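Local coordinates for protein glucuronoarabinoxylan endo-1,4-beta-xylanase (Clostridium papyrosolvens, PDB 4FMV) that hydrolyses xylan internally as a family 30 endoxylanase, and possibly also cuts 1,4-beta-glucosidic linkages in cellulose-like glucans, at residues 5-10 with 299-304; 337-342 with 369-374; 346-351 with 363-368. All coordinates share one frame; numbering follows the deposited sequence.

How the interactions relate
All three contacts are antiparallel strand pairings in the beta structure beside the (beta/alpha)8 barrel of this catalytic part of the protein. Interactions 1 and 2 are partly buried and abut through neighbouring strands 5-8 and 334-341, where V7 N lies 2.7 Å from N339 O. Interaction 3 is a surface hairpin nested in the loop closed by interaction 2; F372 CD1 and V367 CG2 approach to 3.7 Å between them. Its centre lies about 17 Å from that of interaction 1, and the two contacts do not touch. The chemistry shifts accordingly: small aliphatic packing with a threonine hydroxyl bond in interaction 1, a phenylalanine cluster backing a polar face in interaction 2, and backbone bonds with branched aliphatic side chains in interaction 3.

Interaction 1 of 3, residues 5-10 with 299-304; sequences VTVNLG and KRVDAT
N8 N donates to D302 O at 2.8 Å, the shortest hydrogen bond between 5-10 and 299-304, with an N-H...O angle of 165°. Toward the end of 299-304, a hydroxyl replaces a backbone acceptor: T6 N reaches T304 OG1 at 2.9 Å and 174°, a nearly straight bond. T304 CG2 is anti to its own N, which sets OG1 beside that N (chi1 -50°) and turns the hydroxyl to the opposing strand. T304 N in turn donates to T6 O at 3.2 Å, and the CA-H of A303 meets the same oxygen with CA 3.1 Å away, so T6 O has two partners. On the face carrying V7 and A303, V7 spreads its methyls: CG2 meets A303 CB and CG1 meets V301 CG2, both at 4.1 Å. A315 of strand 311-318 covers V7 and A303. The other face is polar; N8 OD1 takes G10 N at 3.0 Å, an Asx turn at the corner of the chain, and also N342 ND2, while D302 OD2 bonds S11 OG. The pairing brings the N-terminal strand beside the strand leaving the (beta/alpha)8 barrel, as in GH30 enzymes, whose side beta-structure draws on both ends of the catalytic module.

Interaction 2 of 3, residues 337-342 with 369-374; sequences KFNFQN and NGSFTA
Strands 337-341 and 371-374 run antiparallel, their axes 4.7 Å apart at closest and their directions 158° apart, with F338 and F372 forming the hydrogen-bonded pair between the non-hydrogen-bonded pairs K337-T373 and N339-S371. F338 N donates to F372 O at 2.9 Å, and F372 N returns a bond to F338 O in the carbonyl plane. Two residues along, F340 N closes on G370 O at 2.7 Å, where the chain enters strand 371-374, G370 having positive phi.

On the face bearing K337, N339, S371 and T373, the centre is S371 OG. K337 NZ donates to it at 3.0 Å, the lysine chain extended as far as CE and bent only at its last torsion, which brings the ammonium back over the serine. N339 OD1 stands 2.9 Å from S371 OG, and F338 O is nearby. N339 ND2 turns to D4.

The reverse face is aromatic. With chi1 at 77°, F372 CG sits between N and the carbonyl carbon, a torsion that carries the ring across to F338, its CZ 3.4 Å from F338 CD2. The two rings lie 21° from parallel but are slid apart, with centroids 4.9 Å distant, so overlap is slight; F338 CB sits over the F372 face, a CH-pi contact. F340 CE2 approaches the F372 edge in its plane, 3.9 Å from CE1. F384 meets both F338 and F372, and I324 packs on all three rings.

The two faces therefore differ sharply: hydrogen bonds around one serine hydroxyl, probably with some polarisation from the lysine charge, on one, and a buried hydrophobic cluster on the other.

Interaction 3 of 3, residues 346-351 with 363-368; sequences SSVVSY and ANIAVT
A beta hairpin of strands 347-353 and 360-366 supplies this contact, with V348 and I365 as its antiparallel hydrogen-bonded pair. The two residues exchange both backbone bonds: V348 N to I365 O at 3.0 Å, and I365 N to V348 O at 2.9 Å with an N-H...O angle of 175°. The ladder weakens toward S346, where V367 N reaches S346 O only at 3.3 Å, a weak bond. Separately, the side chain of S350 makes a weak bond of 3.4 Å from OG to A363 O. At the neighbouring S347-A366 pair, S347 CB comes 3.4 Å from I365 O.

V348 reaches two residues of the partner segment on one face. With chi1 at -52°, CG1 lies beside its own N and CG2 between the N and the carbonyl carbon, so the two branches serve different neighbours: CG2 touches I365 CB, and CG1 meets V367 CG2, both at 4.0 Å, the valine side chains of the second pair crossing at about a right angle. Strand 380-387 continues this surface, as F384 touches V348 and I365, and F372 of strand 371-376 touches I365 and V367.

The side chains of V349 and N364 run alongside each other in the same direction, and V349 CG1 lies 3.3 Å from N364 OD1, a contact of methyl with amide oxygen rather than a hydrogen bond.

The evidence thus separates two roles. The V348-I365 bonds fix the register of these two segments, and past A363 the backbone pairing continues through S350 and G362. The valine and isoleucine branches, for their part, turn to the face where F372 and F384 pack.

Interaction 1 of 3, residues 5-10 with 299-304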
loop_
_atom_site.group_PDB
_atom_site.type_symbol
_atom_site.label_atom_id
_atom_site.label_comp_id
_atom_site.label_asym_id
_atom_site.label_seq_id
_atom_site.Cartn_x
_atom_site.Cartn_y
_atom_site.Cartn_z
ATOM N N VAL A 5 23.903 -13.405 4.794
ATOM C CA VAL A 5 22.562 -13.120 5.268
ATOM C C VAL A 5 22.031 -14.372 5.954
ATOM O O VAL A 5 22.099 -15.475 5.399
ATOM C CB VAL A 5 21.619 -12.751 4.110
ATOM C CG1 VAL A 5 20.157 -12.817 4.563
ATOM C CG2 VAL A 5 21.938 -11.370 3.599
ATOM N N THR A 6 21.526 -14.204 7.171
ATOM C CA THR A 6 20.840 -15.281 7.880
ATOM C C THR A 6 19.336 -15.064 7.772
ATOM O O THR A 6 18.820 -14.041 8.216
ATOM C CB THR A 6 21.237 -15.305 9.363
ATOM O OG1 THR A 6 22.663 -15.402 9.475
ATOM C CG2 THR A 6 20.602 -16.489 10.074
ATOM N N VAL A 7 18.632 -16.002 7.152
ATOM C CA VAL A 7 17.174 -15.919 7.084
ATOM C C VAL A 7 16.599 -16.879 8.117
ATOM O O VAL A 7 16.782 -18.098 8.013
ATOM C CB VAL A 7 16.640 -16.240 5.670
ATOM C CG1 VAL A 7 15.116 -16.130 5.626
ATOM C CG2 VAL A 7 17.245 -15.293 4.658
ATOM N N ASN A 8 15.947 -16.343 9.147
ATOM C CA ASN A 8 15.440 -17.237 10.183
ATOM C C ASN A 8 13.968 -17.423 9.942
ATOM O O ASN A 8 13.154 -16.571 10.276
ATOM C CB ASN A 8 15.671 -16.639 11.575
ATOM C CG ASN A 8 15.119 -17.523 12.695
ATOM O OD1 ASN A 8 14.755 -18.677 12.470
ATOM N ND2 ASN A 8 15.056 -16.977 13.906
ATOM N N LEU A 9 13.635 -18.595 9.428
ATOM C CA LEU A 9 12.283 -18.897 8.975
ATOM C C LEU A 9 11.371 -19.097 10.174
ATOM O O LEU A 9 10.149 -19.143 10.039
ATOM C CB LEU A 9 12.303 -20.168 8.122
ATOM C CG LEU A 9 13.096 -20.043 6.823
ATOM C CD1 LEU A 9 13.301 -21.393 6.155
ATOM C CD2 LEU A 9 12.393 -19.053 5.882
ATOM N N GLY A 10 11.989 -19.229 11.346
ATOM C CA GLY A 10 11.264 -19.529 12.563
ATOM C C GLY A 10 10.937 -18.274 13.334
ATOM O O GLY A 10 10.228 -18.329 14.348
ATOM N N LYS A 299 4.077 -14.000 6.100
ATOM C CA LYS A 299 4.619 -13.163 7.147
ATOM C C LYS A 299 6.052 -12.767 6.802
ATOM O O LYS A 299 6.790 -13.547 6.224
ATOM C CB LYS A 299 4.581 -13.912 8.476
ATOM C CG LYS A 299 3.174 -14.159 8.963
ATOM C CD LYS A 299 3.154 -14.987 10.222
ATOM C CE LYS A 299 1.720 -15.180 10.704
ATOM N NZ LYS A 299 1.707 -15.948 11.980
ATOM N N ARG A 300 6.453 -11.555 7.151
ATOM C CA ARG A 300 7.861 -11.259 7.081
ATOM C C ARG A 300 8.566 -12.090 8.157
ATOM O O ARG A 300 7.988 -12.392 9.212
ATOM C CB ARG A 300 8.118 -9.774 7.276
ATOM C CG ARG A 300 9.570 -9.410 7.133
ATOM C CD ARG A 300 9.766 -7.918 7.180
ATOM N NE ARG A 300 9.701 -7.398 8.543
ATOM C CZ ARG A 300 10.760 -7.243 9.325
ATOM N NH1 ARG A 300 11.959 -7.595 8.890
ATOM N NH2 ARG A 300 10.620 -6.755 10.548
ATOM N N VAL A 301 9.799 -12.488 7.882
ATOM C CA VAL A 301 10.614 -13.165 8.883
ATOM C C VAL A 301 11.955 -12.454 9.000
ATOM O O VAL A 301 12.321 -11.664 8.122
ATOM C CB VAL A 301 10.846 -14.644 8.523
ATOM C CG1 VAL A 301 9.508 -15.377 8.422
ATOM C CG2 VAL A 301 11.614 -14.757 7.212
ATOM N N ASP A 302 12.675 -12.723 10.089
ATOM C CA ASP A 302 13.975 -12.101 10.332
ATOM C C ASP A 302 15.001 -12.480 9.293
ATOM O O ASP A 302 15.207 -13.655 9.027
ATOM C CB ASP A 302 14.524 -12.515 11.697
ATOM C CG ASP A 302 14.090 -11.593 12.791
ATOM O OD1 ASP A 302 14.051 -10.369 12.531
ATOM O OD2 ASP A 302 13.783 -12.087 13.903
ATOM N N ALA A 303 15.658 -11.476 8.729
ATOM C CA ALA A 303 16.763 -11.693 7.806
ATOM C C ALA A 303 17.774 -10.568 7.972
ATOM O O ALA A 303 17.394 -9.409 8.217
ATOM C CB ALA A 303 16.260 -11.753 6.365
ATOM N N THR A 304 19.058 -10.892 7.846
ATOM C CA THR A 304 20.067 -9.851 7.971
ATOM C C THR A 304 19.732 -8.787 6.924
ATOM O O THR A 304 19.782 -9.059 5.725
ATOM C CB THR A 304 21.430 -10.461 7.665
ATOM O OG1 THR A 304 21.582 -11.652 8.444
ATOM C CG2 THR A 304 22.578 -9.494 7.964
#

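Interaction 2 of 3, residues 337-342 with 369-374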
loop_
_atom_site.group_PDB
_atom_site.type_symbol
_atom_site.label_atom_id
_atom_site.label_comp_id
_atom_site.label_asym_id
_atom_site.label_seq_id
_atom_site.Cartn_x
_atom_site.Cartn_y
_atom_site.Cartn_z
ATOM N N LYS A 337 25.813 -14.358 -0.087
ATOM C CA LYS A 337 25.512 -15.679 0.460
ATOM C C LYS A 337 24.328 -15.581 1.411
ATOM O O LYS A 337 24.238 -14.648 2.231
ATOM C CB LYS A 337 26.723 -16.240 1.202
ATOM C CG LYS A 337 26.467 -17.592 1.839
ATOM C CD LYS A 337 27.666 -18.036 2.651
ATOM C CE LYS A 337 27.512 -19.465 3.163
ATOM N NZ LYS A 337 27.768 -20.429 2.060
ATOM N N PHE A 338 23.412 -16.536 1.284
ATOM C CA PHE A 338 22.234 -16.583 2.133
ATOM C C PHE A 338 22.193 -17.908 2.894
ATOM O O PHE A 338 22.479 -18.955 2.318
ATOM C CB PHE A 338 20.968 -16.464 1.290
ATOM C CG PHE A 338 20.891 -15.213 0.456
ATOM C CD1 PHE A 338 20.288 -14.073 0.954
ATOM C CD2 PHE A 338 21.374 -15.194 -0.844
ATOM C CE1 PHE A 338 20.181 -12.922 0.182
ATOM C CE2 PHE A 338 21.279 -14.044 -1.625
ATOM C CZ PHE A 338 20.684 -12.908 -1.106
ATOM N N ASN A 339 21.828 -17.854 4.175
ATOM C CA ASN A 339 21.706 -19.047 5.018
ATOM C C ASN A 339 20.326 -19.146 5.664
ATOM O O ASN A 339 19.912 -18.240 6.389
ATOM C CB ASN A 339 22.730 -19.029 6.156
ATOM C CG ASN A 339 24.143 -18.830 5.677
ATOM O OD1 ASN A 339 24.517 -19.269 4.581
ATOM N ND2 ASN A 339 24.953 -18.182 6.508
ATOM N N PHE A 340 19.632 -20.257 5.432
ATOM C CA PHE A 340 18.362 -20.515 6.099
ATOM C C PHE A 340 18.599 -21.152 7.459
ATOM O O PHE A 340 19.430 -22.072 7.602
ATOM C CB PHE A 340 17.502 -21.449 5.265
ATOM C CG PHE A 340 17.091 -20.877 3.927
ATOM C CD1 PHE A 340 16.084 -19.916 3.845
ATOM C CD2 PHE A 340 17.681 -21.333 2.748
ATOM C CE1 PHE A 340 15.691 -19.403 2.616
ATOM C CE2 PHE A 340 17.292 -20.833 1.521
ATOM C CZ PHE A 340 16.298 -19.862 1.454
ATOM N N GLN A 341 17.882 -20.659 8.464
ATOM C CA GLN A 341 17.853 -21.354 9.732
ATOM C C GLN A 341 16.413 -21.600 10.185
ATOM O O GLN A 341 15.479 -20.881 9.794
ATOM C CB GLN A 341 18.743 -20.671 10.788
ATOM C CG GLN A 341 18.184 -19.444 11.461
ATOM C CD GLN A 341 19.228 -18.738 12.321
ATOM O OE1 GLN A 341 20.401 -19.127 12.348
ATOM N NE2 GLN A 341 18.799 -17.704 13.044
ATOM N N ASN A 342 16.233 -22.657 10.965
ATOM C CA ASN A 342 14.906 -23.083 11.370
ATOM C C ASN A 342 14.023 -23.449 10.187
ATOM O O ASN A 342 12.817 -23.216 10.204
ATOM C CB ASN A 342 14.246 -22.020 12.233
ATOM C CG ASN A 342 14.898 -21.908 13.581
ATOM O OD1 ASN A 342 15.272 -22.919 14.177
ATOM N ND2 ASN A 342 15.058 -20.685 14.069
ATOM N N ASN A 369 22.989 -27.538 2.177
ATOM C CA ASN A 369 23.182 -27.364 3.611
ATOM C C ASN A 369 22.523 -26.082 4.125
ATOM O O ASN A 369 23.076 -25.380 4.974
ATOM C CB ASN A 369 24.679 -27.354 3.940
ATOM C CG ASN A 369 24.977 -27.865 5.341
ATOM O OD1 ASN A 369 24.447 -28.898 5.766
ATOM N ND2 ASN A 369 25.829 -27.140 6.067
ATOM N N GLY A 370 21.345 -25.768 3.593
ATOM C CA GLY A 370 20.623 -24.580 4.013
ATOM C C GLY A 370 21.195 -23.284 3.461
ATOM O O GLY A 370 20.802 -22.208 3.899
ATOM N N SER A 371 22.106 -23.381 2.492
ATOM C CA SER A 371 22.811 -22.206 1.976
ATOM C C SER A 371 22.819 -22.090 0.450
ATOM O O SER A 371 22.916 -23.095 -0.255
ATOM C CB SER A 371 24.252 -22.209 2.476
ATOM O OG SER A 371 24.869 -20.961 2.215
ATOM N N PHE A 372 22.730 -20.862 -0.063
ATOM C CA PHE A 372 22.977 -20.632 -1.491
ATOM C C PHE A 372 23.602 -19.269 -1.717
ATOM O O PHE A 372 23.339 -18.331 -0.966
ATOM C CB PHE A 372 21.695 -20.777 -2.322
ATOM C CG PHE A 372 20.768 -19.594 -2.230
ATOM C CD1 PHE A 372 19.815 -19.523 -1.229
ATOM C CD2 PHE A 372 20.848 -18.558 -3.154
ATOM C CE1 PHE A 372 18.964 -18.443 -1.139
ATOM C CE2 PHE A 372 19.997 -17.464 -3.067
ATOM C CZ PHE A 372 19.052 -17.408 -2.063
ATOM N N THR A 373 24.424 -19.158 -2.756
ATOM C CA THR A 373 25.041 -17.883 -3.104
ATOM C C THR A 373 24.545 -17.394 -4.466
ATOM O O THR A 373 24.357 -18.177 -5.400
ATOM C CB THR A 373 26.587 -17.967 -3.089
ATOM O OG1 THR A 373 27.031 -18.411 -1.801
ATOM C CG2 THR A 373 27.216 -16.599 -3.400
ATOM N N ALA A 374 24.319 -16.093 -4.570
ATOM C CA ALA A 374 23.801 -15.519 -5.800
ATOM C C ALA A 374 24.579 -14.268 -6.177
ATOM O O ALA A 374 25.143 -13.601 -5.316
ATOM C CB ALA A 374 22.303 -15.206 -5.644
#

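Interaction 3 of 3, residues 346-351 with 363-368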
loop_
_atom_site.group_PDB
_atom_site.type_symbol
_atom_site.label_atom_id
_atom_site.label_comp_id
_atom_site.label_asym_id
_atom_site.label_seq_id
_atom_site.Cartn_x
_atom_site.Cartn_y
_atom_site.Cartn_z
ATOM N N SER A 346 14.835 -26.669 -1.040
ATOM C CA SER A 346 15.560 -27.608 -1.888
ATOM C C SER A 346 16.356 -26.818 -2.919
ATOM O O SER A 346 17.491 -27.174 -3.267
ATOM C CB SER A 346 14.573 -28.550 -2.577
ATOM O OG SER A 346 13.249 -28.040 -2.462
ATOM N N SER A 347 15.740 -25.733 -3.388
ATOM C CA SER A 347 16.350 -24.840 -4.359
ATOM C C SER A 347 15.503 -23.570 -4.452
ATOM O O SER A 347 14.463 -23.456 -3.795
ATOM C CB SER A 347 16.396 -25.511 -5.727
ATOM O OG SER A 347 15.077 -25.819 -6.144
ATOM N N VAL A 348 15.940 -22.622 -5.273
ATOM C CA VAL A 348 15.164 -21.407 -5.488
ATOM C C VAL A 348 15.267 -20.960 -6.951
ATOM O O VAL A 348 16.213 -21.313 -7.651
ATOM C CB VAL A 348 15.649 -20.233 -4.590
ATOM C CG1 VAL A 348 15.718 -20.649 -3.097
ATOM C CG2 VAL A 348 16.990 -19.719 -5.080
ATOM N N VAL A 349 14.292 -20.170 -7.387
ATOM C CA VAL A 349 14.331 -19.547 -8.691
ATOM C C VAL A 349 14.350 -18.056 -8.413
ATOM O O VAL A 349 14.009 -17.627 -7.318
ATOM C CB VAL A 349 13.126 -19.956 -9.572
ATOM C CG1 VAL A 349 13.035 -21.475 -9.666
ATOM C CG2 VAL A 349 11.803 -19.363 -9.036
ATOM N N SER A 350 14.810 -17.267 -9.371
ATOM C CA SER A 350 14.964 -15.846 -9.152
ATOM C C SER A 350 14.290 -15.056 -10.256
ATOM O O SER A 350 14.055 -15.563 -11.351
ATOM C CB SER A 350 16.436 -15.479 -9.101
ATOM O OG SER A 350 17.028 -15.643 -10.368
ATOM N N TYR A 351 13.974 -13.813 -9.950
ATOM C CA TYR A 351 13.341 -12.920 -10.902
ATOM C C TYR A 351 13.989 -11.585 -10.652
ATOM O O TYR A 351 14.108 -11.179 -9.482
ATOM C CB TYR A 351 11.839 -12.825 -10.627
ATOM C CG TYR A 351 11.116 -14.146 -10.747
ATOM C CD1 TYR A 351 10.627 -14.580 -11.974
ATOM C CD2 TYR A 351 10.939 -14.967 -9.641
ATOM C CE1 TYR A 351 9.975 -15.788 -12.098
ATOM C CE2 TYR A 351 10.280 -16.185 -9.758
ATOM C CZ TYR A 351 9.809 -16.588 -10.992
ATOM O OH TYR A 351 9.141 -17.783 -11.122
ATOM N N ALA A 363 18.499 -17.098 -12.616
ATOM C CA ALA A 363 19.191 -18.376 -12.527
ATOM C C ALA A 363 18.538 -19.251 -11.469
ATOM O O ALA A 363 18.330 -18.800 -10.346
ATOM C CB ALA A 363 20.663 -18.146 -12.186
ATOM N N ASN A 364 18.200 -20.489 -11.823
ATOM C CA ASN A 364 17.809 -21.474 -10.813
ATOM C C ASN A 364 19.024 -21.847 -9.977
ATOM O O ASN A 364 20.075 -22.165 -10.532
ATOM C CB ASN A 364 17.241 -22.734 -11.457
ATOM C CG ASN A 364 16.025 -22.452 -12.300
ATOM O OD1 ASN A 364 15.305 -21.487 -12.056
ATOM N ND2 ASN A 364 15.784 -23.297 -13.301
ATOM N N ILE A 365 18.884 -21.808 -8.653
ATOM C CA ILE A 365 20.030 -22.004 -7.766
ATOM C C ILE A 365 19.792 -23.133 -6.761
ATOM O O ILE A 365 18.776 -23.149 -6.067
ATOM C CB ILE A 365 20.389 -20.703 -6.995
ATOM C CG1 ILE A 365 20.353 -19.484 -7.924
ATOM C CG2 ILE A 365 21.764 -20.817 -6.311
ATOM C CD1 ILE A 365 20.568 -18.159 -7.192
ATOM N N ALA A 366 20.736 -24.075 -6.689
ATOM C CA ALA A 366 20.651 -25.162 -5.716
ATOM C C ALA A 366 20.899 -24.644 -4.301
ATOM O O ALA A 366 21.786 -23.822 -4.080
ATOM C CB ALA A 366 21.646 -26.253 -6.052
ATOM N N VAL A 367 20.109 -25.124 -3.346
ATOM C CA VAL A 367 20.365 -24.837 -1.941
ATOM C C VAL A 367 21.032 -26.039 -1.258
ATOM O O VAL A 367 20.466 -27.124 -1.167
ATOM C CB VAL A 367 19.088 -24.378 -1.191
ATOM C CG1 VAL A 367 19.324 -24.339 0.313
ATOM C CG2 VAL A 367 18.653 -23.009 -1.682
ATOM N N THR A 368 22.256 -25.828 -0.799
ATOM C CA THR A 368 23.035 -26.870 -0.159
ATOM C C THR A 368 23.272 -26.564 1.322
ATOM O O THR A 368 23.689 -25.461 1.687
ATOM C CB THR A 368 24.367 -27.018 -0.878
ATOM O OG1 THR A 368 24.115 -27.410 -2.234
ATOM C CG2 THR A 368 25.247 -28.048 -0.187
#